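Local coordinates for lipopolysaccharide heptosyltransferase 2 (Escherichia coli, PDB 1PSW), which transfers the second heptose from ADP-heptose onto the heptosyl-Kdo2-lipid A module while the lipopolysaccharide core is being built, at residues P97-R109 and L116-W128. Numbering follows the deposited sequence.
Sequences PLFAGIPHRTGWR and LLNDVRVLDKEAW. Unlike the reference sequence in segment 97-109: Leu98 (reference Phe).
Trp108 is slotted edge-on between Arg121 and Leu123: the aliphatic CB of Arg121 presses on one face of the indole, 3.5 Å from Trp108 CE3, and Leu123 CD1 lies over the opposite face, a CH-pi contact 4.0 Å from the centroid of the six-membered ring. The far edge of this ring meets the face of Trp128 in an edge-to-face pair, planes 60° apart, and Trp108 NE1 donates a hydrogen bond to Arg134 O of helix 131-137. A broad, flat side chain suits so narrow a groove. On the same face of the sheet, Thr106 OG1 donates to the anti lone pair of Asp119 OD2 (2.7 Å), while Arg121 grips that carboxylate side-on through NE and NH2, NH2 also reaching Tyr140 O, its guanidinium face resting on the Thr106 methyl CG2. Gly107 leaves room for Leu117, whose CD1 lies 3.8 Å from Gly107 O. Arg105, bent at chi3 (-66°), brings NE to Leu116 O (2.7 Å); Asn118 OD1 accepts from Arg105 N (2.9 Å, 170°). Through Arg121 N to Gly107 O and Arg109 N to Arg121 O, strand 119-121 pairs in parallel with 104-108 as the outermost strand of the six-stranded 3-2-1-4-5-6 sheet, the core of the Rossmann-like N-terminal domain of a GT-B glycosyltransferase.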
ATOM      1  N   PRO A  97      19.405  13.744   3.983  1.00 30.74           N
ATOM      2  CA  PRO A  97      18.981  14.847   4.851  1.00 31.38           C
ATOM      3  C   PRO A  97      20.141  15.591   5.507  1.00 32.67           C
ATOM      4  O   PRO A  97      20.089  16.812   5.687  1.00 31.85           O
ATOM      5  CB  PRO A  97      18.089  14.155   5.876  1.00 30.15           C
ATOM      6  CG  PRO A  97      17.485  13.053   5.083  1.00 31.12           C
ATOM      7  CD  PRO A  97      18.673  12.512   4.325  1.00 30.54           C
ATOM      8  N   LEU A  98      21.186  14.858   5.868  1.00 33.82           N
ATOM      9  CA  LEU A  98      22.346  15.477   6.498  1.00 35.46           C
ATOM     10  C   LEU A  98      23.085  16.347   5.486  1.00 34.16           C
ATOM     11  O   LEU A  98      23.391  17.504   5.766  1.00 35.04           O
ATOM     12  CB  LEU A  98      23.285  14.400   7.053  1.00 36.91           C
ATOM     13  CG  LEU A  98      24.521  14.897   7.811  1.00 39.92           C
ATOM     14  CD1 LEU A  98      24.103  15.805   8.960  1.00 41.38           C
ATOM     15  CD2 LEU A  98      25.299  13.704   8.340  1.00 40.80           C
ATOM     16  N   PHE A  99      23.358  15.790   4.309  1.00 33.66           N
ATOM     17  CA  PHE A  99      24.056  16.529   3.262  1.00 35.55           C
ATOM     18  C   PHE A  99      23.270  17.768   2.838  1.00 36.33           C
ATOM     19  O   PHE A  99      23.850  18.753   2.377  1.00 36.21           O
ATOM     20  CB  PHE A  99      24.294  15.641   2.039  1.00 35.85           C
ATOM     21  CG  PHE A  99      25.097  14.400   2.329  1.00 38.67           C
ATOM     22  CD1 PHE A  99      26.165  14.432   3.226  1.00 40.33           C
ATOM     23  CD2 PHE A  99      24.804  13.205   1.684  1.00 37.42           C
ATOM     24  CE1 PHE A  99      26.930  13.293   3.471  1.00 40.34           C
ATOM     25  CE2 PHE A  99      25.561  12.062   1.921  1.00 39.65           C
ATOM     26  CZ  PHE A  99      26.627  12.105   2.818  1.00 39.84           C
ATOM     27  N   ALA A 100      21.950  17.712   2.992  1.00 35.16           N
ATOM     28  CA  ALA A 100      21.083  18.823   2.626  1.00 34.43           C
ATOM     29  C   ALA A 100      21.186  19.955   3.641  1.00 34.64           C
ATOM     30  O   ALA A 100      20.678  21.051   3.411  1.00 34.21           O
ATOM     31  CB  ALA A 100      19.639  18.343   2.523  1.00 35.57           C
ATOM     32  N   GLY A 101      21.837  19.685   4.769  1.00 34.39           N
ATOM     33  CA  GLY A 101      21.989  20.701   5.795  1.00 34.13           C
ATOM     34  C   GLY A 101      20.725  20.982   6.584  1.00 34.45           C
ATOM     35  O   GLY A 101      20.573  22.059   7.159  1.00 34.80           O
ATOM     36  N   ILE A 102      19.812  20.017   6.618  1.00 34.03           N
ATOM     37  CA  ILE A 102      18.558  20.189   7.352  1.00 33.63           C
ATOM     38  C   ILE A 102      18.821  20.117   8.856  1.00 34.46           C
ATOM     39  O   ILE A 102      19.380  19.137   9.347  1.00 33.15           O
ATOM     40  CB  ILE A 102      17.541  19.108   6.944  1.00 34.18           C
ATOM     41  CG1 ILE A 102      17.376  19.123   5.422  1.00 32.52           C
ATOM     42  CG2 ILE A 102      16.204  19.364   7.628  1.00 32.86           C
ATOM     43  CD1 ILE A 102      16.589  17.953   4.863  1.00 34.12           C
ATOM     44  N   PRO A 103      18.410  21.152   9.607  1.00 35.31           N
ATOM     45  CA  PRO A 103      18.608  21.222  11.058  1.00 37.14           C
ATOM     46  C   PRO A 103      17.954  20.135  11.899  1.00 39.14           C
ATOM     47  O   PRO A 103      18.568  19.618  12.834  1.00 39.67           O
ATOM     48  CB  PRO A 103      18.084  22.609  11.408  1.00 36.69           C
ATOM     49  CG  PRO A 103      16.985  22.803  10.409  1.00 37.44           C
ATOM     50  CD  PRO A 103      17.632  22.311   9.134  1.00 35.28           C
ATOM     51  N   HIS A 104      16.712  19.796  11.571  1.00 40.09           N
ATOM     52  CA  HIS A 104      15.970  18.783  12.320  1.00 40.22           C
ATOM     53  C   HIS A 104      15.700  17.541  11.481  1.00 38.21           C
ATOM     54  O   HIS A 104      14.933  17.579  10.524  1.00 37.25           O
ATOM     55  CB  HIS A 104      14.650  19.379  12.809  1.00 44.61           C
ATOM     56  CG  HIS A 104      14.818  20.631  13.610  1.00 49.62           C
ATOM     57  ND1 HIS A 104      15.433  21.759  13.110  1.00 51.52           N
ATOM     58  CD2 HIS A 104      14.463  20.931  14.883  1.00 52.86           C
ATOM     59  CE1 HIS A 104      15.448  22.699  14.038  1.00 52.48           C
ATOM     60  NE2 HIS A 104      14.865  22.223  15.124  1.00 53.79           N
ATOM     61  N   ARG A 105      16.334  16.441  11.862  1.00 35.12           N
ATOM     62  CA  ARG A 105      16.187  15.178  11.156  1.00 34.25           C
ATOM     63  C   ARG A 105      15.660  14.101  12.106  1.00 34.02           C
ATOM     64  O   ARG A 105      16.370  13.660  13.010  1.00 32.52           O
ATOM     65  CB  ARG A 105      17.537  14.776  10.568  1.00 33.69           C
ATOM     66  CG  ARG A 105      18.188  15.897   9.756  1.00 33.76           C
ATOM     67  CD  ARG A 105      19.508  15.464   9.132  1.00 35.71           C
ATOM     68  NE  ARG A 105      20.536  15.176  10.135  1.00 37.49           N
ATOM     69  CZ  ARG A 105      21.049  16.077  10.969  1.00 38.72           C
ATOM     70  NH1 ARG A 105      20.635  17.337  10.931  1.00 37.41           N
ATOM     71  NH2 ARG A 105      21.982  15.721  11.841  1.00 38.19           N
ATOM     72  N   THR A 106      14.415  13.681  11.879  1.00 32.73           N
ATOM     73  CA  THR A 106      13.740  12.693  12.726  1.00 31.29           C
ATOM     74  C   THR A 106      13.537  11.312  12.103  1.00 30.17           C
ATOM     75  O   THR A 106      13.394  11.180  10.890  1.00 27.65           O
ATOM     76  CB  THR A 106      12.349  13.207  13.146  1.00 32.02           C
ATOM     77  OG1 THR A 106      12.468  14.537  13.668  1.00 32.98           O
ATOM     78  CG2 THR A 106      11.741  12.295  14.206  1.00 31.38           C
ATOM     79  N   GLY A 107      13.504  10.290  12.956  1.00 28.94           N
ATOM     80  CA  GLY A 107      13.297   8.931  12.493  1.00 28.24           C
ATOM     81  C   GLY A 107      13.600   7.909  13.568  1.00 28.92           C
ATOM     82  O   GLY A 107      14.289   8.217  14.541  1.00 29.89           O
ATOM     83  N   TRP A 108      13.075   6.696  13.420  1.00 27.98           N
ATOM     84  CA  TRP A 108      13.355   5.660  14.408  1.00 27.17           C
ATOM     85  C   TRP A 108      14.820   5.277  14.253  1.00 27.59           C
ATOM     86  O   TRP A 108      15.391   5.412  13.173  1.00 25.92           O
ATOM     87  CB  TRP A 108      12.453   4.441  14.201  1.00 26.23           C
ATOM     88  CG  TRP A 108      11.006   4.756  14.424  1.00 25.28           C
ATOM     89  CD1 TRP A 108      10.069   5.048  13.472  1.00 24.21           C
ATOM     90  CD2 TRP A 108      10.339   4.862  15.690  1.00 24.42           C
ATOM     91  NE1 TRP A 108       8.860   5.329  14.068  1.00 22.85           N
ATOM     92  CE2 TRP A 108       8.999   5.223  15.427  1.00 23.59           C
ATOM     93  CE3 TRP A 108      10.745   4.686  17.023  1.00 25.68           C
ATOM     94  CZ2 TRP A 108       8.062   5.416  16.443  1.00 23.52           C
ATOM     95  CZ3 TRP A 108       9.808   4.875  18.038  1.00 26.24           C
ATOM     96  CH2 TRP A 108       8.483   5.237  17.738  1.00 26.32           C
ATOM     97  N   ARG A 109      15.428   4.812  15.334  1.00 28.19           N
ATOM     98  CA  ARG A 109      16.838   4.442  15.315  1.00 29.65           C
ATOM     99  C   ARG A 109      17.245   3.564  14.134  1.00 29.87           C
ATOM    100  O   ARG A 109      18.270   3.817  13.503  1.00 29.63           O
ATOM    101  CB  ARG A 109      17.213   3.759  16.632  1.00 30.58           C
ATOM    102  CG  ARG A 109      18.703   3.535  16.814  1.00 32.65           C
ATOM    103  CD  ARG A 109      19.017   3.141  18.248  1.00 33.78           C
ATOM    104  NE  ARG A 109      18.384   1.883  18.633  1.00 35.33           N
ATOM    105  CZ  ARG A 109      18.429   1.378  19.862  1.00 35.73           C
ATOM    106  NH1 ARG A 109      19.074   2.029  20.819  1.00 35.56           N
ATOM    107  NH2 ARG A 109      17.832   0.225  20.133  1.00 35.04           N
ATOM    108  N   LEU A 116      23.160  10.517  11.571  1.00 41.85           N
ATOM    109  CA  LEU A 116      22.320  11.104  10.544  1.00 42.50           C
ATOM    110  C   LEU A 116      21.023  11.669  11.107  1.00 42.09           C
ATOM    111  O   LEU A 116      20.398  12.524  10.485  1.00 43.15           O
ATOM    112  CB  LEU A 116      22.019  10.053   9.479  1.00 44.14           C
ATOM    113  CG  LEU A 116      23.248   9.286   8.991  1.00 44.52           C
ATOM    114  CD1 LEU A 116      22.844   8.378   7.846  1.00 46.73           C
ATOM    115  CD2 LEU A 116      24.332  10.260   8.537  1.00 46.68           C
ATOM    116  N   LEU A 117      20.632  11.200  12.287  1.00 41.24           N
ATOM    117  CA  LEU A 117      19.399  11.653  12.923  1.00 41.49           C
ATOM    118  C   LEU A 117      19.659  12.286  14.288  1.00 42.75           C
ATOM    119  O   LEU A 117      20.037  11.595  15.235  1.00 44.50           O
ATOM    120  CB  LEU A 117      18.435  10.471  13.093  1.00 40.91           C
ATOM    121  CG  LEU A 117      17.980   9.735  11.828  1.00 40.76           C
ATOM    122  CD1 LEU A 117      17.264   8.449  12.211  1.00 40.26           C
ATOM    123  CD2 LEU A 117      17.070  10.634  11.005  1.00 39.34           C
ATOM    124  N   ASN A 118      19.457  13.595  14.391  1.00 43.14           N
ATOM    125  CA  ASN A 118      19.668  14.283  15.659  1.00 43.77           C
ATOM    126  C   ASN A 118      18.427  14.204  16.539  1.00 43.48           C
ATOM    127  O   ASN A 118      18.394  14.756  17.638  1.00 42.81           O
ATOM    128  CB  ASN A 118      20.056  15.747  15.435  1.00 44.86           C
ATOM    129  CG  ASN A 118      19.282  16.397  14.313  1.00 46.41           C
ATOM    130  OD1 ASN A 118      18.072  16.217  14.182  1.00 44.92           O
ATOM    131  ND2 ASN A 118      19.982  17.172  13.496  1.00 48.75           N
ATOM    132  N   ASP A 119      17.406  13.513  16.045  1.00 43.06           N
ATOM    133  CA  ASP A 119      16.165  13.335  16.787  1.00 41.76           C
ATOM    134  C   ASP A 119      15.763  11.871  16.646  1.00 42.19           C
ATOM    135  O   ASP A 119      14.692  11.546  16.127  1.00 42.91           O
ATOM    136  CB  ASP A 119      15.078  14.259  16.231  1.00 42.64           C
ATOM    137  CG  ASP A 119      13.755  14.119  16.963  1.00 43.73           C
ATOM    138  OD1 ASP A 119      13.764  13.786  18.165  1.00 46.62           O
ATOM    139  OD2 ASP A 119      12.700  14.359  16.340  1.00 42.92           O
ATOM    140  N   VAL A 120      16.652  10.997  17.108  1.00 40.67           N
ATOM    141  CA  VAL A 120      16.451   9.555  17.053  1.00 39.65           C
ATOM    142  C   VAL A 120      15.404   9.095  18.061  1.00 38.67           C
ATOM    143  O   VAL A 120      15.391   9.539  19.210  1.00 38.97           O
ATOM    144  CB  VAL A 120      17.780   8.812  17.330  1.00 41.49           C
ATOM    145  CG1 VAL A 120      18.327   9.213  18.694  1.00 42.67           C
ATOM    146  CG2 VAL A 120      17.569   7.307  17.264  1.00 42.65           C
ATOM    147  N   ARG A 121      14.522   8.205  17.622  1.00 35.92           N
ATOM    148  CA  ARG A 121      13.475   7.677  18.487  1.00 34.79           C
ATOM    149  C   ARG A 121      13.761   6.196  18.721  1.00 33.13           C
ATOM    150  O   ARG A 121      13.923   5.437  17.767  1.00 31.57           O
ATOM    151  CB  ARG A 121      12.101   7.845  17.822  1.00 34.88           C
ATOM    152  CG  ARG A 121      11.788   9.251  17.298  1.00 34.47           C
ATOM    153  CD  ARG A 121      11.739  10.281  18.415  1.00 34.51           C
ATOM    154  NE  ARG A 121      11.387  11.621  17.933  1.00 34.45           N
ATOM    155  CZ  ARG A 121      10.170  11.990  17.543  1.00 34.30           C
ATOM    156  NH1 ARG A 121       9.163  11.124  17.571  1.00 31.26           N
ATOM    157  NH2 ARG A 121       9.955  13.234  17.133  1.00 32.00           N
ATOM    158  N   VAL A 122      13.835   5.786  19.985  1.00 34.12           N
ATOM    159  CA  VAL A 122      14.101   4.386  20.312  1.00 34.78           C
ATOM    160  C   VAL A 122      12.775   3.642  20.277  1.00 34.40           C
ATOM    161  O   VAL A 122      11.846   3.970  21.017  1.00 32.14           O
ATOM    162  CB  VAL A 122      14.717   4.223  21.718  1.00 36.11           C
ATOM    163  CG1 VAL A 122      15.149   2.784  21.926  1.00 35.85           C
ATOM    164  CG2 VAL A 122      15.891   5.167  21.886  1.00 38.60           C
ATOM    165  N   LEU A 123      12.705   2.629  19.424  1.00 34.97           N
ATOM    166  CA  LEU A 123      11.491   1.850  19.244  1.00 35.94           C
ATOM    167  C   LEU A 123      11.245   0.718  20.235  1.00 37.17           C
ATOM    168  O   LEU A 123      12.100  -0.137  20.460  1.00 36.66           O
ATOM    169  CB  LEU A 123      11.465   1.289  17.819  1.00 35.21           C
ATOM    170  CG  LEU A 123      10.270   0.419  17.423  1.00 35.98           C
ATOM    171  CD1 LEU A 123       8.983   1.216  17.573  1.00 34.18           C
ATOM    172  CD2 LEU A 123      10.441  -0.064  15.989  1.00 34.73           C
ATOM    173  N   ASP A 124      10.053   0.730  20.822  1.00 37.81           N
ATOM    174  CA  ASP A 124       9.616  -0.294  21.765  1.00 37.54           C
ATOM    175  C   ASP A 124       8.486  -0.999  21.013  1.00 36.37           C
ATOM    176  O   ASP A 124       7.344  -0.539  21.026  1.00 35.06           O
ATOM    177  CB  ASP A 124       9.072   0.356  23.041  1.00 39.20           C
ATOM    178  CG  ASP A 124       8.694  -0.662  24.105  1.00 40.97           C
ATOM    179  OD1 ASP A 124       8.224  -1.761  23.746  1.00 40.18           O
ATOM    180  OD2 ASP A 124       8.852  -0.361  25.306  1.00 44.03           O
ATOM    181  N   LYS A 125       8.814  -2.103  20.350  1.00 35.24           N
ATOM    182  CA  LYS A 125       7.844  -2.852  19.555  1.00 35.73           C
ATOM    183  C   LYS A 125       6.520  -3.157  20.247  1.00 34.93           C
ATOM    184  O   LYS A 125       5.468  -3.177  19.605  1.00 34.32           O
ATOM    185  CB  LYS A 125       8.475  -4.151  19.050  1.00 37.34           C
ATOM    186  CG  LYS A 125       9.635  -3.911  18.096  1.00 41.09           C
ATOM    187  CD  LYS A 125      10.128  -5.192  17.446  1.00 43.23           C
ATOM    188  CE  LYS A 125      11.186  -4.877  16.397  1.00 45.97           C
ATOM    189  NZ  LYS A 125      11.578  -6.075  15.605  1.00 48.78           N
ATOM    190  N   GLU A 126       6.568  -3.387  21.553  1.00 33.54           N
ATOM    191  CA  GLU A 126       5.361  -3.690  22.306  1.00 33.56           C
ATOM    192  C   GLU A 126       4.533  -2.441  22.570  1.00 30.59           C
ATOM    193  O   GLU A 126       3.319  -2.521  22.757  1.00 29.66           O
ATOM    194  CB  GLU A 126       5.720  -4.367  23.628  1.00 37.57           C
ATOM    195  CG  GLU A 126       6.416  -5.710  23.453  1.00 44.78           C
ATOM    196  CD  GLU A 126       6.558  -6.485  24.750  1.00 48.64           C
ATOM    197  OE1 GLU A 126       7.195  -5.964  25.691  1.00 51.92           O
ATOM    198  OE2 GLU A 126       6.031  -7.617  24.827  1.00 51.52           O
ATOM    199  N   ALA A 127       5.191  -1.286  22.587  1.00 26.26           N
ATOM    200  CA  ALA A 127       4.501  -0.024  22.830  1.00 24.75           C
ATOM    201  C   ALA A 127       3.866   0.542  21.558  1.00 23.11           C
ATOM    202  O   ALA A 127       2.972   1.386  21.624  1.00 23.06           O
ATOM    203  CB  ALA A 127       5.476   0.990  23.430  1.00 23.66           C
ATOM    204  N   TRP A 128       4.343   0.073  20.407  1.00 21.18           N
ATOM    205  CA  TRP A 128       3.839   0.510  19.096  1.00 21.80           C
ATOM    206  C   TRP A 128       3.667  -0.723  18.213  1.00 20.65           C
ATOM    207  O   TRP A 128       4.493  -0.989  17.344  1.00 21.22           O
ATOM    208  CB  TRP A 128       4.830   1.468  18.432  1.00 22.64           C
ATOM    209  CG  TRP A 128       5.274   2.568  19.336  1.00 23.21           C
ATOM    210  CD1 TRP A 128       6.332   2.543  20.200  1.00 23.54           C
ATOM    211  CD2 TRP A 128       4.637   3.834  19.517  1.00 23.28           C
ATOM    212  NE1 TRP A 128       6.392   3.714  20.911  1.00 22.85           N
ATOM    213  CE2 TRP A 128       5.361   4.525  20.516  1.00 23.93           C
ATOM    214  CE3 TRP A 128       3.520   4.451  18.941  1.00 23.47           C
ATOM    215  CZ2 TRP A 128       5.004   5.807  20.946  1.00 22.95           C
ATOM    216  CZ3 TRP A 128       3.166   5.725  19.370  1.00 23.44           C
ATOM    217  CH2 TRP A 128       3.906   6.387  20.365  1.00 25.05           C
TER